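Local structure of phospholipase C-beta (PLC-beta) (Sepia officinalis, 3QR0) at residues Pro679-Lys685 with Ala803-Pro808; Asp715-Ile721 with His733-Asp739; Thr640-Val644 with Lys710-Pro714. The protein is a beta-class member of the phospholipase C family, a multidomain calcium-containing protein built from PH, EF-hand-like, TIM-barrel and C2 domains. All blocks are in the same frame, centred on the assembly; numbering follows the deposited sequence.

Interaction 1. Residues Pro679-Lys685 with Ala803-Pro808; sequences PTDTVRK and AFEDDP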
ATOM      1  N   PRO A 679       4.641 -15.300  16.163  1.00 24.67           N
ATOM      2  CA  PRO A 679       4.550 -14.756  17.515  1.00 25.10           C
ATOM      3  C   PRO A 679       5.918 -14.578  18.177  1.00 25.59           C
ATOM      4  O   PRO A 679       6.164 -13.544  18.792  1.00 25.64           O
ATOM      5  CB  PRO A 679       3.710 -15.800  18.256  1.00 25.30           C
ATOM      6  CG  PRO A 679       2.856 -16.394  17.209  1.00 25.14           C
ATOM      7  CD  PRO A 679       3.671 -16.391  15.947  1.00 24.84           C
ATOM      8  N   THR A 680       6.803 -15.561  18.020  1.00 26.09           N
ATOM      9  CA  THR A 680       8.151 -15.495  18.604  1.00 26.72           C
ATOM     10  C   THR A 680       9.028 -14.382  18.001  1.00 26.40           C
ATOM     11  O   THR A 680      10.012 -13.971  18.614  1.00 26.98           O
ATOM     12  CB  THR A 680       8.887 -16.854  18.477  1.00 27.08           C
ATOM     13  OG1 THR A 680       9.999 -16.894  19.383  1.00 28.41           O
ATOM     14  CG2 THR A 680       9.375 -17.092  17.050  1.00 25.87           C
ATOM     15  N   ASP A 681       8.675 -13.907  16.808  1.00 25.84           N
ATOM     16  CA  ASP A 681       9.420 -12.842  16.125  1.00 25.62           C
ATOM     17  C   ASP A 681       8.720 -11.483  16.187  1.00 25.39           C
ATOM     18  O   ASP A 681       9.227 -10.499  15.641  1.00 25.60           O
ATOM     19  CB  ASP A 681       9.623 -13.206  14.650  1.00 25.27           C
ATOM     20  CG  ASP A 681      10.498 -14.434  14.455  1.00 25.95           C
ATOM     21  OD1 ASP A 681      11.347 -14.708  15.323  1.00 26.88           O
ATOM     22  OD2 ASP A 681      10.342 -15.121  13.422  1.00 25.86           O
ATOM     23  N   THR A 682       7.560 -11.421  16.830  1.00 24.99           N
ATOM     24  CA  THR A 682       6.784 -10.192  16.857  1.00 24.40           C
ATOM     25  C   THR A 682       7.213  -9.326  18.043  1.00 24.68           C
ATOM     26  O   THR A 682       7.180  -9.770  19.182  1.00 25.38           O
ATOM     27  CB  THR A 682       5.281 -10.500  16.887  1.00 24.30           C
ATOM     28  OG1 THR A 682       4.925 -11.154  15.661  1.00 23.71           O
ATOM     29  CG2 THR A 682       4.463  -9.227  17.044  1.00 23.93           C
ATOM     30  N   VAL A 683       7.632  -8.098  17.747  1.00 24.36           N
ATOM     31  CA  VAL A 683       8.142  -7.164  18.745  1.00 24.77           C
ATOM     32  C   VAL A 683       7.428  -5.825  18.598  1.00 24.69           C
ATOM     33  O   VAL A 683       7.584  -5.132  17.581  1.00 24.19           O
ATOM     34  CB  VAL A 683       9.661  -6.942  18.575  1.00 25.14           C
ATOM     35  CG1 VAL A 683      10.175  -5.925  19.596  1.00 25.80           C
ATOM     36  CG2 VAL A 683      10.419  -8.265  18.699  1.00 24.49           C
ATOM     37  N   ARG A 684       6.635  -5.480  19.610  1.00 25.10           N
ATOM     38  CA  ARG A 684       5.935  -4.203  19.656  1.00 25.09           C
ATOM     39  C   ARG A 684       6.256  -3.434  20.933  1.00 25.78           C
ATOM     40  O   ARG A 684       6.470  -4.031  21.986  1.00 25.55           O
ATOM     41  CB  ARG A 684       4.433  -4.435  19.566  1.00 24.65           C
ATOM     42  CG  ARG A 684       4.001  -5.038  18.240  1.00 24.44           C
ATOM     43  CD  ARG A 684       2.524  -4.829  17.996  1.00 23.90           C
ATOM     44  NE  ARG A 684       2.202  -3.421  17.794  1.00 24.26           N
ATOM     45  CZ  ARG A 684       0.970  -2.915  17.775  1.00 25.25           C
ATOM     46  NH1 ARG A 684      -0.096  -3.699  17.938  1.00 25.63           N
ATOM     47  NH2 ARG A 684       0.802  -1.615  17.591  1.00 25.64           N
ATOM     48  N   LYS A 685       6.273  -2.106  20.816  1.00 26.30           N
ATOM     49  CA  LYS A 685       6.468  -1.190  21.946  1.00 27.45           C
ATOM     50  C   LYS A 685       7.753  -1.472  22.730  1.00 28.23           C
ATOM     51  O   LYS A 685       7.756  -1.410  23.959  1.00 29.23           O
ATOM     52  CB  LYS A 685       5.262  -1.232  22.900  1.00 28.06           C
ATOM     53  CG  LYS A 685       3.916  -0.984  22.249  1.00 28.30           C
ATOM     54  CD  LYS A 685       3.787   0.431  21.689  1.00 29.60           C
ATOM     55  CE  LYS A 685       2.364   0.685  21.185  1.00 30.13           C
ATOM     56  NZ  LYS A 685       2.263   1.882  20.299  1.00 30.61           N
ATOM     57  N   ALA A 803       1.870 -10.909  22.082  1.00 28.17           N
ATOM     58  CA  ALA A 803       2.907 -10.106  21.406  1.00 27.82           C
ATOM     59  C   ALA A 803       2.367  -9.159  20.324  1.00 26.92           C
ATOM     60  O   ALA A 803       2.995  -8.149  20.026  1.00 26.85           O
ATOM     61  CB  ALA A 803       3.976 -11.016  20.805  1.00 27.54           C
ATOM     62  N   PHE A 804       1.224  -9.495  19.728  1.00 26.86           N
ATOM     63  CA  PHE A 804       0.609  -8.666  18.677  1.00 26.38           C
ATOM     64  C   PHE A 804      -0.180  -7.460  19.185  1.00 26.88           C
ATOM     65  O   PHE A 804      -0.466  -6.534  18.413  1.00 25.98           O
ATOM     66  CB  PHE A 804      -0.311  -9.528  17.816  1.00 25.95           C
ATOM     67  CG  PHE A 804       0.417 -10.586  17.055  1.00 25.84           C
ATOM     68  CD1 PHE A 804       1.044 -10.281  15.851  1.00 25.39           C
ATOM     69  CD2 PHE A 804       0.498 -11.878  17.544  1.00 25.20           C
ATOM     70  CE1 PHE A 804       1.733 -11.257  15.145  1.00 25.33           C
ATOM     71  CE2 PHE A 804       1.180 -12.857  16.840  1.00 26.05           C
ATOM     72  CZ  PHE A 804       1.798 -12.552  15.644  1.00 25.21           C
ATOM     73  N   GLU A 805      -0.531  -7.467  20.470  1.00 27.84           N
ATOM     74  CA  GLU A 805      -1.407  -6.436  21.025  1.00 28.73           C
ATOM     75  C   GLU A 805      -0.699  -5.093  21.119  1.00 28.99           C
ATOM     76  O   GLU A 805       0.536  -5.026  21.134  1.00 29.04           O
ATOM     77  CB  GLU A 805      -1.935  -6.853  22.402  1.00 29.73           C
ATOM     78  CG  GLU A 805      -2.829  -8.088  22.386  1.00 31.26           C
ATOM     79  CD  GLU A 805      -4.122  -7.885  21.608  1.00 33.35           C
ATOM     80  OE1 GLU A 805      -4.674  -6.764  21.645  1.00 35.23           O
ATOM     81  OE2 GLU A 805      -4.588  -8.846  20.955  1.00 33.95           O
ATOM     82  N   ASP A 806      -1.493  -4.027  21.177  1.00 29.59           N
ATOM     83  CA  ASP A 806      -0.971  -2.663  21.319  1.00 30.38           C
ATOM     84  C   ASP A 806      -0.177  -2.461  22.617  1.00 31.34           C
ATOM     85  O   ASP A 806       0.686  -1.587  22.681  1.00 31.96           O
ATOM     86  CB  ASP A 806      -2.113  -1.637  21.241  1.00 30.54           C
ATOM     87  CG  ASP A 806      -2.699  -1.496  19.838  1.00 30.69           C
ATOM     88  OD1 ASP A 806      -2.241  -2.177  18.887  1.00 30.66           O
ATOM     89  OD2 ASP A 806      -3.632  -0.681  19.680  1.00 31.69           O
ATOM     90  N   ASP A 807      -0.478  -3.258  23.643  1.00 32.13           N
ATOM     91  CA  ASP A 807       0.287  -3.279  24.892  1.00 33.02           C
ATOM     92  C   ASP A 807       0.527  -4.743  25.290  1.00 33.29           C
ATOM     93  O   ASP A 807      -0.244  -5.313  26.067  1.00 32.99           O
ATOM     94  CB  ASP A 807      -0.469  -2.516  25.985  1.00 33.74           C
ATOM     95  CG  ASP A 807       0.334  -2.372  27.275  1.00 35.25           C
ATOM     96  OD1 ASP A 807       1.348  -3.080  27.460  1.00 35.35           O
ATOM     97  OD2 ASP A 807      -0.073  -1.549  28.126  1.00 38.34           O
ATOM     98  N   PRO A 808       1.591  -5.362  24.736  1.00 33.37           N
ATOM     99  CA  PRO A 808       1.838  -6.792  24.922  1.00 33.96           C
ATOM    100  C   PRO A 808       1.929  -7.222  26.382  1.00 35.26           C
ATOM    101  O   PRO A 808       1.338  -8.232  26.755  1.00 35.55           O
ATOM    102  CB  PRO A 808       3.184  -7.017  24.215  1.00 33.62           C
ATOM    103  CG  PRO A 808       3.266  -5.934  23.211  1.00 33.01           C
ATOM    104  CD  PRO A 808       2.589  -4.752  23.837  1.00 32.96           C
TER
HETATM  105  O   HOH W   1       5.553  -7.774  21.039  1.00 22.08           O

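Interaction 2. Residues Asp715-Ile721 with His733-Asp739; sequences DLAVVRI and HRVMPLD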
ATOM      1  N   ASP A 715      10.964 -14.873   6.318  1.00 25.06           N
ATOM      2  CA  ASP A 715      10.064 -14.696   5.171  1.00 24.98           C
ATOM      3  C   ASP A 715       8.595 -14.484   5.548  1.00 24.04           C
ATOM      4  O   ASP A 715       7.805 -14.087   4.697  1.00 23.86           O
ATOM      5  CB  ASP A 715      10.200 -15.853   4.173  1.00 25.76           C
ATOM      6  CG  ASP A 715      11.518 -15.807   3.391  1.00 28.73           C
ATOM      7  OD1 ASP A 715      12.202 -14.748   3.400  1.00 31.64           O
ATOM      8  OD2 ASP A 715      11.869 -16.837   2.773  1.00 31.20           O
ATOM      9  N   LEU A 716       8.232 -14.729   6.807  1.00 23.63           N
ATOM     10  CA  LEU A 716       6.897 -14.386   7.313  1.00 23.19           C
ATOM     11  C   LEU A 716       6.862 -13.024   8.032  1.00 22.99           C
ATOM     12  O   LEU A 716       5.803 -12.592   8.496  1.00 22.89           O
ATOM     13  CB  LEU A 716       6.385 -15.477   8.265  1.00 23.48           C
ATOM     14  CG  LEU A 716       5.949 -16.809   7.640  1.00 23.38           C
ATOM     15  CD1 LEU A 716       5.571 -17.791   8.736  1.00 23.40           C
ATOM     16  CD2 LEU A 716       4.780 -16.625   6.672  1.00 23.73           C
ATOM     17  N   ALA A 717       8.003 -12.342   8.100  1.00 22.62           N
ATOM     18  CA  ALA A 717       8.141 -11.157   8.937  1.00 22.41           C
ATOM     19  C   ALA A 717       8.344  -9.875   8.146  1.00 22.02           C
ATOM     20  O   ALA A 717       8.862  -9.887   7.022  1.00 22.17           O
ATOM     21  CB  ALA A 717       9.297 -11.344   9.912  1.00 22.28           C
ATOM     22  N   VAL A 718       7.944  -8.765   8.760  1.00 21.90           N
ATOM     23  CA  VAL A 718       8.265  -7.440   8.266  1.00 21.76           C
ATOM     24  C   VAL A 718       8.839  -6.609   9.401  1.00 22.51           C
ATOM     25  O   VAL A 718       8.492  -6.816  10.570  1.00 23.39           O
ATOM     26  CB  VAL A 718       7.026  -6.740   7.680  1.00 21.42           C
ATOM     27  CG1 VAL A 718       6.408  -7.599   6.595  1.00 20.60           C
ATOM     28  CG2 VAL A 718       5.995  -6.421   8.774  1.00 21.38           C
ATOM     29  N   VAL A 719       9.734  -5.692   9.055  1.00 22.23           N
ATOM     30  CA  VAL A 719      10.202  -4.674   9.978  1.00 22.36           C
ATOM     31  C   VAL A 719       9.539  -3.366   9.577  1.00 22.24           C
ATOM     32  O   VAL A 719       9.288  -3.119   8.381  1.00 21.66           O
ATOM     33  CB  VAL A 719      11.754  -4.571   9.999  1.00 22.97           C
ATOM     34  CG1 VAL A 719      12.305  -4.115   8.645  1.00 23.55           C
ATOM     35  CG2 VAL A 719      12.209  -3.643  11.111  1.00 22.99           C
ATOM     36  N   ARG A 720       9.207  -2.551  10.574  1.00 22.10           N
ATOM     37  CA  ARG A 720       8.446  -1.341  10.343  1.00 21.99           C
ATOM     38  C   ARG A 720       9.030  -0.168  11.109  1.00 22.21           C
ATOM     39  O   ARG A 720       9.251  -0.264  12.317  1.00 22.21           O
ATOM     40  CB  ARG A 720       6.995  -1.548  10.772  1.00 21.86           C
ATOM     41  CG  ARG A 720       6.101  -0.381  10.448  1.00 22.52           C
ATOM     42  CD  ARG A 720       4.657  -0.705  10.732  1.00 23.44           C
ATOM     43  NE  ARG A 720       3.815   0.478  10.591  1.00 24.37           N
ATOM     44  CZ  ARG A 720       2.924   0.904  11.484  1.00 24.53           C
ATOM     45  NH1 ARG A 720       2.723   0.259  12.630  1.00 25.14           N
ATOM     46  NH2 ARG A 720       2.228   1.998  11.224  1.00 24.10           N
ATOM     47  N   ILE A 721       9.260   0.935  10.397  1.00 22.10           N
ATOM     48  CA  ILE A 721       9.679   2.201  10.999  1.00 22.74           C
ATOM     49  C   ILE A 721       8.463   3.117  11.123  1.00 22.50           C
ATOM     50  O   ILE A 721       7.754   3.328  10.142  1.00 22.23           O
ATOM     51  CB  ILE A 721      10.769   2.892  10.143  1.00 22.90           C
ATOM     52  CG1 ILE A 721      12.078   2.095  10.197  1.00 24.49           C
ATOM     53  CG2 ILE A 721      11.020   4.322  10.626  1.00 23.45           C
ATOM     54  CD1 ILE A 721      13.195   2.664   9.293  1.00 25.77           C
ATOM     55  N   HIS A 733       5.320   6.244   8.172  1.00 20.74           N
ATOM     56  CA  HIS A 733       5.884   4.937   8.434  1.00 20.85           C
ATOM     57  C   HIS A 733       6.434   4.314   7.157  1.00 20.83           C
ATOM     58  O   HIS A 733       6.275   4.854   6.059  1.00 19.82           O
ATOM     59  CB  HIS A 733       4.822   4.022   9.061  1.00 21.17           C
ATOM     60  CG  HIS A 733       3.898   3.399   8.065  1.00 21.05           C
ATOM     61  ND1 HIS A 733       3.667   2.042   8.015  1.00 22.37           N
ATOM     62  CD2 HIS A 733       3.169   3.942   7.059  1.00 21.13           C
ATOM     63  CE1 HIS A 733       2.834   1.776   7.022  1.00 22.51           C
ATOM     64  NE2 HIS A 733       2.513   2.913   6.429  1.00 21.44           N
ATOM     65  N   ARG A 734       7.086   3.171   7.315  1.00 21.15           N
ATOM     66  CA  ARG A 734       7.524   2.369   6.179  1.00 21.59           C
ATOM     67  C   ARG A 734       7.633   0.904   6.591  1.00 22.02           C
ATOM     68  O   ARG A 734       8.282   0.590   7.585  1.00 22.13           O
ATOM     69  CB  ARG A 734       8.865   2.879   5.644  1.00 21.65           C
ATOM     70  CG  ARG A 734       9.299   2.257   4.319  1.00 22.78           C
ATOM     71  CD  ARG A 734       8.380   2.648   3.173  1.00 23.40           C
ATOM     72  NE  ARG A 734       8.802   2.016   1.923  1.00 24.40           N
ATOM     73  CZ  ARG A 734       9.585   2.576   1.003  1.00 26.57           C
ATOM     74  NH1 ARG A 734      10.039   3.822   1.144  1.00 26.41           N
ATOM     75  NH2 ARG A 734       9.904   1.883  -0.085  1.00 27.60           N
ATOM     76  N   VAL A 735       6.986   0.025   5.822  1.00 22.34           N
ATOM     77  CA  VAL A 735       7.029  -1.412   6.052  1.00 22.73           C
ATOM     78  C   VAL A 735       8.040  -2.036   5.090  1.00 23.58           C
ATOM     79  O   VAL A 735       7.986  -1.793   3.883  1.00 23.04           O
ATOM     80  CB  VAL A 735       5.632  -2.047   5.847  1.00 22.91           C
ATOM     81  CG1 VAL A 735       5.701  -3.568   5.914  1.00 22.56           C
ATOM     82  CG2 VAL A 735       4.655  -1.526   6.895  1.00 22.44           C
ATOM     83  N   MET A 736       8.964  -2.821   5.636  1.00 24.14           N
ATOM     84  CA  MET A 736      10.011  -3.465   4.861  1.00 24.99           C
ATOM     85  C   MET A 736       9.990  -4.973   5.133  1.00 24.73           C
ATOM     86  O   MET A 736      10.477  -5.422   6.164  1.00 24.68           O
ATOM     87  CB  MET A 736      11.371  -2.880   5.243  1.00 25.88           C
ATOM     88  CG  MET A 736      11.559  -1.428   4.815  1.00 28.31           C
ATOM     89  SD  MET A 736      13.083  -0.717   5.468  1.00 34.71           S
ATOM     90  CE  MET A 736      12.625  -0.483   7.182  1.00 33.53           C
ATOM     91  N   PRO A 737       9.401  -5.761   4.218  1.00 24.67           N
ATOM     92  CA  PRO A 737       9.421  -7.218   4.385  1.00 24.86           C
ATOM     93  C   PRO A 737      10.854  -7.737   4.409  1.00 25.49           C
ATOM     94  O   PRO A 737      11.686  -7.244   3.649  1.00 25.30           O
ATOM     95  CB  PRO A 737       8.680  -7.719   3.141  1.00 24.69           C
ATOM     96  CG  PRO A 737       7.850  -6.562   2.706  1.00 24.17           C
ATOM     97  CD  PRO A 737       8.685  -5.367   2.994  1.00 24.36           C
ATOM     98  N   LEU A 738      11.146  -8.701   5.280  1.00 26.12           N
ATOM     99  CA  LEU A 738      12.512  -9.220   5.412  1.00 27.06           C
ATOM    100  C   LEU A 738      12.908 -10.074   4.213  1.00 27.82           C
ATOM    101  O   LEU A 738      14.094 -10.244   3.946  1.00 27.86           O
ATOM    102  CB  LEU A 738      12.693 -10.025   6.697  1.00 27.12           C
ATOM    103  CG  LEU A 738      12.396  -9.340   8.031  1.00 27.75           C
ATOM    104  CD1 LEU A 738      12.982 -10.175   9.165  1.00 27.43           C
ATOM    105  CD2 LEU A 738      12.922  -7.908   8.076  1.00 27.42           C
ATOM    106  N   ASP A 739      11.915 -10.619   3.512  1.00 28.53           N
ATOM    107  CA  ASP A 739      12.138 -11.248   2.212  1.00 29.68           C
ATOM    108  C   ASP A 739      12.568 -10.147   1.234  1.00 29.47           C
ATOM    109  O   ASP A 739      11.751  -9.342   0.801  1.00 29.93           O
ATOM    110  CB  ASP A 739      10.852 -11.943   1.736  1.00 29.79           C
ATOM    111  CG  ASP A 739      11.006 -12.645   0.385  1.00 32.44           C
ATOM    112  OD1 ASP A 739       9.960 -13.010  -0.204  1.00 35.41           O
ATOM    113  OD2 ASP A 739      12.148 -12.836  -0.093  1.00 34.98           O
TER
HETATM  114  O   HOH W   2       9.121 -11.108   4.611  1.00 29.36           O

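Interaction 3. Residues Thr640-Val644 with Lys710-Pro714; sequences TESTV and KVVLP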
ATOM      1  N   THR A 640       6.199 -22.203  17.150  1.00 31.10           N
ATOM      2  CA  THR A 640       7.565 -22.629  17.452  1.00 32.13           C
ATOM      3  C   THR A 640       8.421 -21.444  17.899  1.00 32.63           C
ATOM      4  O   THR A 640       8.264 -20.332  17.395  1.00 31.78           O
ATOM      5  CB  THR A 640       8.242 -23.310  16.236  1.00 31.84           C
ATOM      6  OG1 THR A 640       9.555 -23.739  16.599  1.00 32.57           O
ATOM      7  CG2 THR A 640       8.343 -22.359  15.051  1.00 31.03           C
ATOM      8  N   GLU A 641       9.307 -21.693  18.862  1.00 34.17           N
ATOM      9  CA  GLU A 641      10.267 -20.693  19.333  1.00 35.00           C
ATOM     10  C   GLU A 641      11.696 -21.068  18.933  1.00 35.72           C
ATOM     11  O   GLU A 641      12.658 -20.428  19.363  1.00 35.82           O
ATOM     12  CB  GLU A 641      10.176 -20.550  20.854  1.00 36.05           C
ATOM     13  CG  GLU A 641       8.763 -20.325  21.371  1.00 37.29           C
ATOM     14  CD  GLU A 641       8.737 -19.997  22.847  1.00 40.52           C
ATOM     15  OE1 GLU A 641       9.222 -18.905  23.215  1.00 42.13           O
ATOM     16  OE2 GLU A 641       8.240 -20.831  23.640  1.00 41.76           O
ATOM     17  N   SER A 642      11.828 -22.103  18.104  1.00 36.08           N
ATOM     18  CA  SER A 642      13.129 -22.596  17.676  1.00 36.86           C
ATOM     19  C   SER A 642      13.235 -22.529  16.160  1.00 36.11           C
ATOM     20  O   SER A 642      12.229 -22.360  15.460  1.00 35.72           O
ATOM     21  CB  SER A 642      13.324 -24.035  18.151  1.00 37.63           C
ATOM     22  OG  SER A 642      12.292 -24.863  17.641  1.00 38.81           O
ATOM     23  N   THR A 643      14.454 -22.676  15.655  1.00 36.48           N
ATOM     24  CA  THR A 643      14.694 -22.617  14.215  1.00 36.21           C
ATOM     25  C   THR A 643      13.941 -23.740  13.498  1.00 36.21           C
ATOM     26  O   THR A 643      13.783 -24.840  14.030  1.00 36.76           O
ATOM     27  CB  THR A 643      16.195 -22.701  13.874  1.00 36.54           C
ATOM     28  OG1 THR A 643      16.711 -23.964  14.300  1.00 37.88           O
ATOM     29  CG2 THR A 643      16.971 -21.581  14.553  1.00 36.41           C
ATOM     30  N   VAL A 644      13.459 -23.437  12.299  1.00 35.78           N
ATOM     31  CA  VAL A 644      12.708 -24.384  11.489  1.00 35.99           C
ATOM     32  C   VAL A 644      13.660 -25.039  10.490  1.00 36.50           C
ATOM     33  O   VAL A 644      14.400 -24.347   9.793  1.00 36.00           O
ATOM     34  CB  VAL A 644      11.549 -23.669  10.751  1.00 35.11           C
ATOM     35  CG1 VAL A 644      10.817 -24.620   9.816  1.00 34.80           C
ATOM     36  CG2 VAL A 644      10.587 -23.060  11.762  1.00 35.02           C
ATOM     37  N   LYS A 710      17.357 -12.784  17.052  1.00 31.76           N
ATOM     38  CA  LYS A 710      17.024 -14.028  16.368  1.00 31.39           C
ATOM     39  C   LYS A 710      15.633 -13.957  15.763  1.00 30.22           C
ATOM     40  O   LYS A 710      14.634 -14.025  16.479  1.00 29.88           O
ATOM     41  CB  LYS A 710      17.097 -15.211  17.332  1.00 32.32           C
ATOM     42  CG  LYS A 710      16.831 -16.562  16.666  1.00 33.50           C
ATOM     43  CD  LYS A 710      16.990 -17.720  17.643  1.00 36.07           C
ATOM     44  CE  LYS A 710      16.885 -19.062  16.925  1.00 37.33           C
ATOM     45  NZ  LYS A 710      16.905 -20.215  17.882  1.00 39.64           N
ATOM     46  N   VAL A 711      15.578 -13.819  14.443  1.00 28.94           N
ATOM     47  CA  VAL A 711      14.319 -13.905  13.716  1.00 27.80           C
ATOM     48  C   VAL A 711      14.183 -15.328  13.185  1.00 27.80           C
ATOM     49  O   VAL A 711      14.854 -15.706  12.221  1.00 27.32           O
ATOM     50  CB  VAL A 711      14.272 -12.899  12.554  1.00 27.47           C
ATOM     51  CG1 VAL A 711      12.903 -12.939  11.874  1.00 25.89           C
ATOM     52  CG2 VAL A 711      14.597 -11.494  13.058  1.00 26.84           C
ATOM     53  N   VAL A 712      13.320 -16.115  13.828  1.00 27.73           N
ATOM     54  CA  VAL A 712      13.124 -17.519  13.468  1.00 27.99           C
ATOM     55  C   VAL A 712      12.661 -17.731  12.022  1.00 27.72           C
ATOM     56  O   VAL A 712      13.184 -18.605  11.333  1.00 28.39           O
ATOM     57  CB  VAL A 712      12.131 -18.212  14.428  1.00 28.26           C
ATOM     58  CG1 VAL A 712      11.640 -19.533  13.836  1.00 28.15           C
ATOM     59  CG2 VAL A 712      12.784 -18.435  15.790  1.00 28.80           C
ATOM     60  N   LEU A 713      11.692 -16.937  11.568  1.00 27.11           N
ATOM     61  CA  LEU A 713      11.123 -17.097  10.223  1.00 26.73           C
ATOM     62  C   LEU A 713      11.078 -15.763   9.475  1.00 25.85           C
ATOM     63  O   LEU A 713      10.032 -15.112   9.400  1.00 25.41           O
ATOM     64  CB  LEU A 713       9.723 -17.728  10.304  1.00 26.81           C
ATOM     65  CG  LEU A 713       9.429 -18.832   9.284  1.00 27.32           C
ATOM     66  CD1 LEU A 713       9.677 -18.364   7.862  1.00 26.61           C
ATOM     67  CD2 LEU A 713      10.250 -20.076   9.593  1.00 28.37           C
ATOM     68  N   PRO A 714      12.221 -15.349   8.910  1.00 25.69           N
ATOM     69  CA  PRO A 714      12.298 -14.061   8.222  1.00 25.33           C
ATOM     70  C   PRO A 714      11.254 -13.846   7.113  1.00 24.83           C
ATOM     71  O   PRO A 714      10.711 -12.752   7.000  1.00 23.95           O
ATOM     72  CB  PRO A 714      13.711 -14.067   7.638  1.00 25.45           C
ATOM     73  CG  PRO A 714      14.488 -14.916   8.569  1.00 25.88           C
ATOM     74  CD  PRO A 714      13.539 -16.004   8.982  1.00 26.11           C
TER
HETATM   75  O   HOH W   3      16.455 -22.927  17.869  1.00 42.81           O
HETATM   76  O   HOH W   4      14.303 -21.090  11.143  1.00 23.24           O

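Interaction 1. Residues Pro679-Lys685 with Ala803-Pro808
Arg684 and Asp806 supply the charged part of this contact, in which one guanidinium nitrogen serves two acceptors of an irregular loop. NH1 of Arg684 donates two hydrogen bonds, one to the backbone oxygen Phe804 O at 2.9 Å and one, as part of a salt bridge, to Asp806 OD1 at 2.8 Å; NH2 adds a weak bond to the same OD1. The carbonyl oxygen lies in the guanidinium plane, whereas the carboxylate, using its anti lone pair, stands almost perpendicular to it, the planes being 86° apart. A bend at chi3 (67°) lays the head of the arginine alongside Asp806, whose CA lies over one guanidinium face. NE of Arg684 forms a second salt bridge with Glu674, so two acidic residues probably share its charge.

Water forms a second kind of tie. It donates to Ala803 O, 2.8 Å away, and to Thr682 O, and accepts from Arg684 N at 2.9 Å, bringing together backbones that make no direct hydrogen bond.

The apolar part centres on Phe804. The methyl CG2 of Thr682, anti to the backbone N, makes a CH-pi contact over the ring face, 4.2 Å from its centroid, while OG1 is hydrogen-bonded to the backbone at Gly677 and Leu678. Pro679 CG approaches Phe804 CE2 at 3.9 Å, and helix 586-589 also touches this ring.

The Asp807 side chain N-caps helix 808-815. Residues 803-808 thus lie against both the C2 domain and the TIM barrel, consistent with the helical C-terminal extension of PLC-beta proteins.

Interaction 2. Residues Asp715-Ile721 with His733-Asp739
Val719 and Met736 form an antiparallel hydrogen-bonded pair in which each residue's N-H and C=O are satisfied by the other: Met736 N reaches Val719 O at 2.8 Å and Val719 N reaches Met736 O at 3.0 Å. Ile721 and Arg734 repeat the exchange, Arg734 N lying 2.9 Å from Ile721 O. Beyond the strand end, Leu738 N donates to Ala717 O over 3.1 Å, almost perfectly straight at 178°. A water next to this bond accepts from Asp739 N at 3.0 Å.

Among the side chains, Arg720 NE donates to His733 ND1 at 3.0 Å. The chain of Arg720 is extended, with CG anti to the backbone N (chi1 -175°), and brings NE to the ring edge, somewhat tilted from the ring plane, the guanidinium standing steeply to the ring. Since ND1 accepts, the proton is probably on NE2, which makes a weak bond to Asn752 O. Arg720 NH1 is taken up by Tyr676 OH and a glycerol; Arg734 NH1 donates to Pro749 O.

On the face that carries Val719, Ile721 and Met736, Val719 CG1 meets Met736 CB at 3.7 Å; past the strand end Leu738 CD2 also reaches Val719 CG1, at 3.9 Å.

This hairpin ends one sheet of the C2 sandwich. Strand 669-676 flanks 718-725 on its other side, Val719, Ile721 and Leu738 pack on strand 650-660 of the second sheet, and Val718, Arg720 and His733 face helix 605-613.

Interaction 3. Residues Thr640-Val644 with Lys710-Pro714
Thr643 and Val712 bring the two backbones closest, with 5.4 Å between their CA atoms, and the chains run 56° apart without a direct hydrogen bond between them. Two waters take over that role. One donates to Val712 O and accepts from Val644 N, both at 2.7 Å. The other accepts from Thr643 N at 3.0 Å and from Lys710 NZ at 2.7 Å, so that the lysine ammonium and a backbone amide meet through a shared oxygen.

Val712 carries most of the side-chain contact. With CG1 anti to its backbone N (chi1 164°), it sets that methyl against Ser642 O, 3.3 Å away, while CG2 lies more loosely near the carbonyl oxygens of Ser642 and Glu641. Lys710 reaches over fully extended, and its CE presses on Thr643 CG2 at 3.5 Å, a tight fit in which the two side chains cross at about a right angle. At the other end Val644 CG2 rests on Leu713 CD2, 3.7 Å off, forming the apolar end of the contact. The loop itself is shaped by an ST turn, Thr640 OG1 accepting from the N-H of Ser642.

Residues 640-644 belong to the connection from helix 627-630 to strand 650-660, the first strand of the C2 domain, and they lie against the chain just as it leaves strand 706-711. That strand borders 650-660, Val711 bonding to Gly650 through the backbone, while Leu713 also touches Val647 and Leu678.

The three contacts show how one C2 domain is joined to its surroundings. Interaction 3 packs the connection into strand 650-660 against the end of strand 706-711, interaction 2 is a hairpin of the C2 sandwich, and interaction 1 brings the C-terminal loop 803-808 to its surface. Interactions 1 and 3 meet through Asp681, whose OD1 lies 2.8 Å from Val712 N and whose OD2 lies 2.9 Å from Leu713 N, probable hydrogen bonds. Interactions 2 and 3 touch where Leu738 CB packs 3.4 Å from Pro714 O. Interactions 1 and 2, centres about 14 Å apart, do not touch, their nearest atoms being about 5 Å apart. The calcium ligands, Asn339, Glu368, Asp370 and Glu417, come from none of the six segments.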